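Local coordinates for zona occludens toxin N-terminal domain-containing protein (Neisseria meningitidis MC58, PDB 2R2A) that is of uncharacterized function but, as the N-terminal part of a zonular occludens toxin-like membrane protein with a P-loop NTPase-type fold, probably binds nucleotide, at residues K146-A151 with L160-I165. Numbering follows the deposited sequence.
Sequences KHYHIA and LLEWKI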
# COMPACT_ATOMS: atom_id res chain seq x y z
N LYS A 146 -9.65 -0.88 -4.62
CA LYS A 146 -9.17 -2.16 -5.15
C LYS A 146 -8.56 -2.98 -4.00
O LYS A 146 -7.70 -2.51 -3.27
CB LYS A 146 -8.16 -1.95 -6.31
CG LYS A 146 -7.54 -3.26 -6.85
CD LYS A 146 -7.00 -3.13 -8.30
CE LYS A 146 -5.58 -2.49 -8.41
NZ LYS A 146 -4.78 -2.84 -9.71
N HIS A 147 -9.04 -4.20 -3.80
CA HIS A 147 -8.52 -5.05 -2.72
C HIS A 147 -8.09 -6.37 -3.33
O HIS A 147 -8.87 -7.00 -3.99
CB HIS A 147 -9.60 -5.20 -1.64
CG HIS A 147 -9.29 -6.11 -0.48
ND1 HIS A 147 -8.03 -6.58 -0.16
CD2 HIS A 147 -10.11 -6.56 0.50
CE1 HIS A 147 -8.09 -7.29 0.95
NE2 HIS A 147 -9.35 -7.30 1.36
N TYR A 148 -6.80 -6.72 -3.21
CA TYR A 148 -6.33 -8.06 -3.59
C TYR A 148 -6.03 -8.82 -2.34
O TYR A 148 -5.42 -8.28 -1.40
CB TYR A 148 -5.00 -7.94 -4.33
CG TYR A 148 -5.07 -7.32 -5.69
CD1 TYR A 148 -5.77 -7.93 -6.74
CD2 TYR A 148 -4.39 -6.14 -5.94
CE1 TYR A 148 -5.76 -7.34 -8.04
CE2 TYR A 148 -4.39 -5.56 -7.18
CZ TYR A 148 -5.08 -6.15 -8.24
OH TYR A 148 -5.04 -5.54 -9.49
N HIS A 149 -6.44 -10.07 -2.31
CA HIS A 149 -6.07 -10.92 -1.19
C HIS A 149 -5.48 -12.22 -1.78
O HIS A 149 -6.05 -12.80 -2.74
CB HIS A 149 -7.31 -11.26 -0.35
CG HIS A 149 -6.99 -12.22 0.77
ND1 HIS A 149 -6.48 -11.80 1.99
CD2 HIS A 149 -7.08 -13.57 0.85
CE1 HIS A 149 -6.29 -12.86 2.77
NE2 HIS A 149 -6.60 -13.94 2.08
N ILE A 150 -4.34 -12.65 -1.25
CA ILE A 150 -3.72 -13.89 -1.70
C ILE A 150 -4.21 -15.03 -0.81
O ILE A 150 -3.94 -15.07 0.40
CB ILE A 150 -2.15 -13.78 -1.66
CG1 ILE A 150 -1.70 -12.56 -2.49
CG2 ILE A 150 -1.53 -15.11 -2.19
CD1 ILE A 150 -0.23 -12.21 -2.23
N ALA A 151 -4.96 -15.94 -1.41
CA ALA A 151 -5.47 -17.09 -0.68
C ALA A 151 -4.64 -18.30 -1.08
O ALA A 151 -4.17 -18.41 -2.22
CB ALA A 151 -6.95 -17.28 -1.03
N LEU A 160 -5.31 -15.26 -6.41
CA LEU A 160 -5.48 -13.88 -6.13
C LEU A 160 -7.00 -13.56 -6.20
O LEU A 160 -7.62 -13.77 -7.22
CB LEU A 160 -4.74 -13.11 -7.23
CG LEU A 160 -4.70 -11.64 -6.95
CD1 LEU A 160 -3.69 -11.44 -5.82
CD2 LEU A 160 -4.26 -10.96 -8.22
N LEU A 161 -7.56 -13.09 -5.09
CA LEU A 161 -8.97 -12.67 -5.01
C LEU A 161 -8.96 -11.16 -5.18
O LEU A 161 -8.11 -10.44 -4.58
CB LEU A 161 -9.56 -13.06 -3.65
CG LEU A 161 -9.51 -14.56 -3.25
CD1 LEU A 161 -10.12 -14.74 -1.86
CD2 LEU A 161 -10.30 -15.39 -4.25
N GLU A 162 -9.91 -10.66 -5.96
CA GLU A 162 -9.98 -9.23 -6.21
C GLU A 162 -11.40 -8.68 -6.01
O GLU A 162 -12.37 -9.23 -6.55
CB GLU A 162 -9.54 -8.90 -7.63
CG GLU A 162 -9.46 -7.40 -7.85
CD GLU A 162 -9.27 -6.99 -9.30
OE1 GLU A 162 -8.81 -7.80 -10.13
OE2 GLU A 162 -9.59 -5.81 -9.57
N TRP A 163 -11.49 -7.58 -5.26
CA TRP A 163 -12.75 -6.86 -5.10
C TRP A 163 -12.52 -5.39 -5.43
O TRP A 163 -11.37 -4.94 -5.46
CB TRP A 163 -13.26 -6.94 -3.65
CG TRP A 163 -13.52 -8.33 -3.10
CD1 TRP A 163 -14.71 -9.00 -3.06
CD2 TRP A 163 -12.58 -9.14 -2.40
NE1 TRP A 163 -14.57 -10.21 -2.40
CE2 TRP A 163 -13.26 -10.32 -1.99
CE3 TRP A 163 -11.21 -9.00 -2.11
CZ2 TRP A 163 -12.61 -11.36 -1.31
CZ3 TRP A 163 -10.55 -10.02 -1.40
CH2 TRP A 163 -11.27 -11.20 -1.01
N LYS A 164 -13.62 -4.66 -5.62
CA LYS A 164 -13.57 -3.23 -5.91
C LYS A 164 -13.77 -2.39 -4.65
O LYS A 164 -13.81 -1.15 -4.70
CB LYS A 164 -14.67 -2.86 -6.94
CG LYS A 164 -14.52 -3.53 -8.28
CD LYS A 164 -13.19 -3.22 -8.92
CE LYS A 164 -13.29 -3.26 -10.45
NZ LYS A 164 -11.95 -3.40 -11.11
N ILE A 165 -13.91 -3.07 -3.51
CA ILE A 165 -13.99 -2.41 -2.23
C ILE A 165 -13.21 -3.27 -1.24
O ILE A 165 -12.77 -4.37 -1.59
CB ILE A 165 -15.46 -2.20 -1.74
CG1 ILE A 165 -16.15 -3.55 -1.42
CG2 ILE A 165 -16.25 -1.35 -2.75
CD1 ILE A 165 -17.63 -3.36 -0.93
O HOH W 1 -6.85 -6.45 -11.11
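Leu160 meets both Tyr148 and Ile150 in a beta hairpin: strand 144-152 runs parallel to strand 7-11 in this P-loop NTPase-like sheet, and 158-163 folds back antiparallel to it. Its CD2 lies 3.7 Å from Tyr148 CD1, while CD1 touches both Tyr148 CB and Ile150 CG1. Leu161 forms a hydrogen-bonded pair with His149: Leu161 N donates almost straight to His149 O (2.8 Å), and His149 N returns a bond to Leu161 O. On the other face of the sheet Leu161 CD1 touches Ala151 CB, and the His149 imidazole turns its ND1 to Thr11 OG1, beside the probable Walker A loop. Glu162 lies alongside Tyr148 and points the same way; with CG anti to the backbone N (chi1 -174°), its CG comes 3.7 Å from Tyr148 CE1, and the carboxylate plane is turned 56° from the ring. Across this face one water links the strands, donating to Glu162 OE1 and hydrogen-bonded to Tyr148 OH, which in addition takes a hydrogen bond from Lys146 NZ (2.7 Å). Trp163 exchanges two backbone bonds with His147, Trp163 N to His147 O and His147 N to Trp163 O, both 3.0 Å. Its indole puts CE3 and CZ3 over one face of the His147 imidazole, the planes inclined at 38°, and receives His149 CB at its edge; NE1 is bonded to Met173 O. After the strand ends, Ile165 O lies 3.3 Å from His147 CB, near the plane of the imidazole at its edge.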